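Local structure of protein SSD1 (Saccharomyces cerevisiae S288C, 7AM1) at residues Leu372-Asn384 and Thr389-Ser401. The protein binds mRNA and represses translation as a pseudonuclease of the RNase II family, and is implicated in control of the G1 phase of the cell cycle. Sequence-based numbering, arbitrary orientation.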
loop_
_atom_site.group_PDB
_atom_site.type_symbol
_atom_site.label_atom_id
_atom_site.label_comp_id
_atom_site.label_asym_id
_atom_site.label_seq_id
_atom_site.Cartn_x
_atom_site.Cartn_y
_atom_site.Cartn_z
ATOM N N LEU A 372 -6.069 6.960 17.278
ATOM C CA LEU A 372 -7.456 7.340 17.043
ATOM C C LEU A 372 -8.277 6.181 16.504
ATOM O O LEU A 372 -7.940 5.591 15.474
ATOM C CB LEU A 372 -7.515 8.514 16.064
ATOM C CG LEU A 372 -8.833 9.283 16.042
ATOM C CD1 LEU A 372 -8.638 10.764 15.831
ATOM C CD2 LEU A 372 -9.696 8.688 14.914
ATOM N N GLY A 373 -9.369 5.872 17.201
ATOM C CA GLY A 373 -10.277 4.825 16.792
ATOM C C GLY A 373 -9.835 3.427 17.150
ATOM O O GLY A 373 -10.547 2.467 16.826
ATOM N N TRP A 374 -8.695 3.281 17.815
ATOM C CA TRP A 374 -8.104 1.986 18.101
ATOM C C TRP A 374 -7.794 1.909 19.591
ATOM O O TRP A 374 -7.946 2.883 20.332
ATOM C CB TRP A 374 -6.847 1.777 17.245
ATOM C CG TRP A 374 -6.269 0.402 17.297
ATOM C CD1 TRP A 374 -5.000 0.061 17.655
ATOM C CD2 TRP A 374 -6.941 -0.821 16.980
ATOM N NE1 TRP A 374 -4.834 -1.300 17.575
ATOM C CE2 TRP A 374 -6.015 -1.866 17.165
ATOM C CE3 TRP A 374 -8.238 -1.134 16.554
ATOM C CZ2 TRP A 374 -6.341 -3.201 16.942
ATOM C CZ3 TRP A 374 -8.561 -2.459 16.333
ATOM C CH2 TRP A 374 -7.615 -3.478 16.525
ATOM N N VAL A 375 -7.370 0.727 20.032
ATOM C CA VAL A 375 -7.028 0.493 21.430
ATOM C C VAL A 375 -5.654 1.077 21.735
ATOM O O VAL A 375 -5.036 1.722 20.880
ATOM C CB VAL A 375 -7.066 -1.013 21.752
ATOM C CG1 VAL A 375 -8.449 -1.577 21.473
ATOM C CG2 VAL A 375 -6.011 -1.759 20.946
ATOM N N SER A 376 -5.189 0.888 22.969
ATOM C CA SER A 376 -3.809 1.160 23.352
ATOM C C SER A 376 -3.110 -0.170 23.599
ATOM O O SER A 376 -3.508 -0.931 24.488
ATOM C CB SER A 376 -3.741 2.037 24.601
ATOM O OG SER A 376 -2.409 2.141 25.073
ATOM N N GLU A 377 -2.086 -0.462 22.805
ATOM C CA GLU A 377 -1.348 -1.703 22.970
ATOM C C GLU A 377 0.131 -1.487 23.247
ATOM O O GLU A 377 0.866 -2.470 23.394
ATOM C CB GLU A 377 -1.529 -2.602 21.735
ATOM C CG GLU A 377 -1.052 -2.041 20.406
ATOM C CD GLU A 377 -1.428 -2.960 19.249
ATOM O OE1 GLU A 377 -1.254 -4.184 19.401
ATOM O OE2 GLU A 377 -1.904 -2.476 18.196
ATOM N N PHE A 378 0.581 -0.238 23.352
ATOM C CA PHE A 378 1.986 0.084 23.549
ATOM C C PHE A 378 2.091 1.212 24.559
ATOM O O PHE A 378 1.313 2.167 24.511
ATOM C CB PHE A 378 2.633 0.492 22.229
ATOM C CG PHE A 378 4.100 0.775 22.329
ATOM C CD1 PHE A 378 5.006 -0.265 22.394
ATOM C CD2 PHE A 378 4.576 2.075 22.318
ATOM C CE1 PHE A 378 6.357 -0.018 22.465
ATOM C CE2 PHE A 378 5.926 2.323 22.382
ATOM C CZ PHE A 378 6.817 1.275 22.453
ATOM N N ALA A 379 3.040 1.086 25.484
ATOM C CA ALA A 379 3.250 2.082 26.523
ATOM C C ALA A 379 4.746 2.261 26.741
ATOM O O ALA A 379 5.548 1.371 26.443
ATOM C CB ALA A 379 2.549 1.680 27.826
ATOM N N LEU A 380 5.114 3.421 27.284
ATOM C CA LEU A 380 6.512 3.770 27.457
ATOM C C LEU A 380 6.744 4.409 28.816
ATOM O O LEU A 380 5.836 5.007 29.401
ATOM C CB LEU A 380 6.979 4.784 26.400
ATOM C CG LEU A 380 7.168 4.369 24.950
ATOM C CD1 LEU A 380 7.334 5.624 24.099
ATOM C CD2 LEU A 380 8.365 3.440 24.813
ATOM N N HIS A 381 7.978 4.295 29.301
ATOM C CA HIS A 381 8.441 5.148 30.381
ATOM C C HIS A 381 9.882 5.535 30.093
ATOM O O HIS A 381 10.598 4.834 29.373
ATOM C CB HIS A 381 8.325 4.490 31.767
ATOM C CG HIS A 381 9.375 3.464 32.071
ATOM N ND1 HIS A 381 9.147 2.110 31.960
ATOM C CD2 HIS A 381 10.637 3.594 32.547
ATOM C CE1 HIS A 381 10.230 1.450 32.332
ATOM N NE2 HIS A 381 11.151 2.328 32.687
ATOM N N VAL A 382 10.281 6.685 30.620
ATOM C CA VAL A 382 11.674 7.108 30.628
ATOM C C VAL A 382 12.000 7.447 32.074
ATOM O O VAL A 382 11.208 8.104 32.758
ATOM C CB VAL A 382 11.933 8.309 29.698
ATOM C CG1 VAL A 382 13.302 8.901 29.968
ATOM C CG2 VAL A 382 11.814 7.899 28.250
ATOM N N ARG A 383 13.138 6.973 32.550
ATOM C CA ARG A 383 13.480 7.135 33.954
ATOM C C ARG A 383 14.965 7.427 34.039
ATOM O O ARG A 383 15.762 6.857 33.290
ATOM C CB ARG A 383 13.083 5.877 34.744
ATOM C CG ARG A 383 13.391 5.883 36.230
ATOM C CD ARG A 383 12.821 4.614 36.868
ATOM N NE ARG A 383 13.142 4.486 38.286
ATOM C CZ ARG A 383 14.224 3.886 38.767
ATOM N NH1 ARG A 383 15.113 3.346 37.944
ATOM N NH2 ARG A 383 14.414 3.824 40.074
ATOM N N ASN A 384 15.323 8.353 34.920
ATOM C CA ASN A 384 16.717 8.621 35.237
ATOM C C ASN A 384 17.138 7.652 36.332
ATOM O O ASN A 384 16.567 7.662 37.427
ATOM C CB ASN A 384 16.888 10.076 35.667
ATOM C CG ASN A 384 18.317 10.423 36.005
ATOM O OD1 ASN A 384 19.205 9.573 35.962
ATOM N ND2 ASN A 384 18.551 11.692 36.330
ATOM N N THR A 389 23.039 7.080 33.773
ATOM C CA THR A 389 22.298 6.326 32.777
ATOM C C THR A 389 20.819 6.666 32.861
ATOM O O THR A 389 20.301 7.014 33.926
ATOM C CB THR A 389 22.480 4.808 32.956
ATOM O OG1 THR A 389 21.757 4.369 34.114
ATOM C CG2 THR A 389 23.952 4.453 33.111
ATOM N N LEU A 390 20.149 6.549 31.721
ATOM C CA LEU A 390 18.702 6.651 31.621
ATOM C C LEU A 390 18.131 5.284 31.269
ATOM O O LEU A 390 18.854 4.351 30.907
ATOM C CB LEU A 390 18.287 7.682 30.565
ATOM C CG LEU A 390 18.867 9.090 30.673
ATOM C CD1 LEU A 390 18.349 9.963 29.534
ATOM C CD2 LEU A 390 18.531 9.710 32.019
ATOM N N GLU A 391 16.813 5.177 31.369
ATOM C CA GLU A 391 16.104 3.945 31.057
ATOM C C GLU A 391 14.894 4.270 30.199
ATOM O O GLU A 391 14.083 5.124 30.565
ATOM C CB GLU A 391 15.675 3.234 32.342
ATOM C CG GLU A 391 14.740 2.074 32.141
ATOM C CD GLU A 391 14.517 1.303 33.421
ATOM O OE1 GLU A 391 15.510 0.798 33.986
ATOM O OE2 GLU A 391 13.355 1.208 33.867
ATOM N N LEU A 392 14.786 3.602 29.054
ATOM C CA LEU A 392 13.598 3.664 28.210
ATOM C C LEU A 392 12.920 2.299 28.278
ATOM O O LEU A 392 13.478 1.302 27.806
ATOM C CB LEU A 392 13.945 4.023 26.769
ATOM C CG LEU A 392 12.727 4.097 25.843
ATOM C CD1 LEU A 392 11.954 5.383 26.092
ATOM C CD2 LEU A 392 13.126 3.961 24.384
ATOM N N GLY A 393 11.741 2.248 28.891
ATOM C CA GLY A 393 10.953 1.027 28.950
ATOM C C GLY A 393 9.901 1.020 27.867
ATOM O O GLY A 393 9.174 2.000 27.681
ATOM N N CYS A 394 9.816 -0.098 27.143
ATOM C CA CYS A 394 8.885 -0.270 26.033
ATOM C C CYS A 394 8.011 -1.480 26.319
ATOM O O CYS A 394 8.516 -2.604 26.403
ATOM C CB CYS A 394 9.648 -0.430 24.718
ATOM S SG CYS A 394 10.836 0.907 24.435
ATOM N N HIS A 395 6.707 -1.252 26.470
ATOM C CA HIS A 395 5.784 -2.252 26.992
ATOM C C HIS A 395 4.702 -2.544 25.964
ATOM O O HIS A 395 4.074 -1.619 25.436
ATOM C CB HIS A 395 5.138 -1.777 28.298
ATOM C CG HIS A 395 6.100 -1.140 29.256
ATOM N ND1 HIS A 395 7.010 -1.863 29.996
ATOM C CD2 HIS A 395 6.288 0.159 29.594
ATOM C CE1 HIS A 395 7.716 -1.040 30.749
ATOM N NE2 HIS A 395 7.300 0.195 30.523
ATOM N N VAL A 396 4.479 -3.831 25.699
ATOM C CA VAL A 396 3.479 -4.301 24.749
ATOM C C VAL A 396 2.514 -5.232 25.471
ATOM O O VAL A 396 2.937 -6.086 26.259
ATOM C CB VAL A 396 4.134 -5.030 23.557
ATOM C CG1 VAL A 396 3.062 -5.553 22.607
ATOM C CG2 VAL A 396 5.109 -4.113 22.834
ATOM N N VAL A 397 1.215 -5.063 25.206
ATOM C CA VAL A 397 0.214 -5.950 25.789
ATOM C C VAL A 397 0.589 -7.401 25.513
ATOM O O VAL A 397 0.895 -7.776 24.376
ATOM C CB VAL A 397 -1.184 -5.618 25.239
ATOM C CG1 VAL A 397 -2.193 -6.658 25.706
ATOM C CG2 VAL A 397 -1.608 -4.230 25.676
ATOM N N ASP A 398 0.553 -8.225 26.561
ATOM C CA ASP A 398 0.892 -9.647 26.457
ATOM C C ASP A 398 -0.374 -10.420 26.090
ATOM O O ASP A 398 -0.967 -11.141 26.895
ATOM C CB ASP A 398 1.513 -10.140 27.760
ATOM C CG ASP A 398 2.063 -11.561 27.663
ATOM O OD1 ASP A 398 1.822 -12.247 26.644
ATOM O OD2 ASP A 398 2.753 -11.988 28.615
ATOM N N VAL A 399 -0.783 -10.240 24.831
ATOM C CA VAL A 399 -2.061 -10.771 24.367
ATOM C C VAL A 399 -2.114 -12.281 24.556
ATOM O O VAL A 399 -3.125 -12.824 25.017
ATOM C CB VAL A 399 -2.304 -10.390 22.894
ATOM C CG1 VAL A 399 -3.637 -10.941 22.418
ATOM C CG2 VAL A 399 -2.270 -8.888 22.707
ATOM N N THR A 400 -1.034 -12.985 24.196
ATOM C CA THR A 400 -1.083 -14.443 24.170
ATOM C C THR A 400 -1.166 -15.049 25.566
ATOM O O THR A 400 -1.566 -16.210 25.697
ATOM C CB THR A 400 0.125 -15.026 23.424
ATOM O OG1 THR A 400 1.339 -14.714 24.114
ATOM C CG2 THR A 400 0.196 -14.481 21.996
ATOM N N SER A 401 -0.805 -14.300 26.609
ATOM C CA SER A 401 -1.047 -14.776 27.964
ATOM C C SER A 401 -2.534 -14.856 28.289
ATOM O O SER A 401 -2.889 -15.400 29.339
ATOM C CB SER A 401 -0.339 -13.877 28.980
ATOM O OG SER A 401 -0.984 -12.620 29.092
#
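H381 sets its CG between its own backbone N and carbonyl carbon (chi1 77°), which swings the imidazole across to the partner strand, while E391, CG anti to its N (chi1 170°), extends to meet it. The ring is gripped at both nitrogens. NE2 donates to E391 OE2 at 2.7 Å, nearly in the ring plane and onto the anti lone pair of that oxygen; ring and carboxylate planes stand 65° apart. At the other edge ND1 lies 3.0 Å from H395 NE2, a bond in which either nitrogen could be the donor, and neither ring lies over the face of its neighbour. H395 ND1 in turn hydrogen-bonds to S450 OG on strand 446-456. Between E391 and H395, G393 slides its CA over the H381 face, 3.8 Å from the ring centroid, where a CB would clash. Were H381 an alanine, E391 OE2 and H395 NE2 would probably lose the ring that links them, and G393 CA its cover.

The backbones form an antiparallel hairpin of the RNB domain, with A379-H395, H381-G393 and R383-E391 as hydrogen-bonded pairs. On the apolar side of the sheet, F378 turns its ring edge to V396 CG2, L380 CD2 touches C394 SG at 3.6 Å, and V382 CG2 presses unusually close to L392 CD1, at 3.3 Å. Helix 544-568 packs against F378, L380 and C394.

The face of F378, L380 and V382 is thus largely apolar, whereas the opposite one carries a row of linked polar groups, buried at E391, H381 and H395, whose bonds fix both ring orientations and tie three neighbouring strands together.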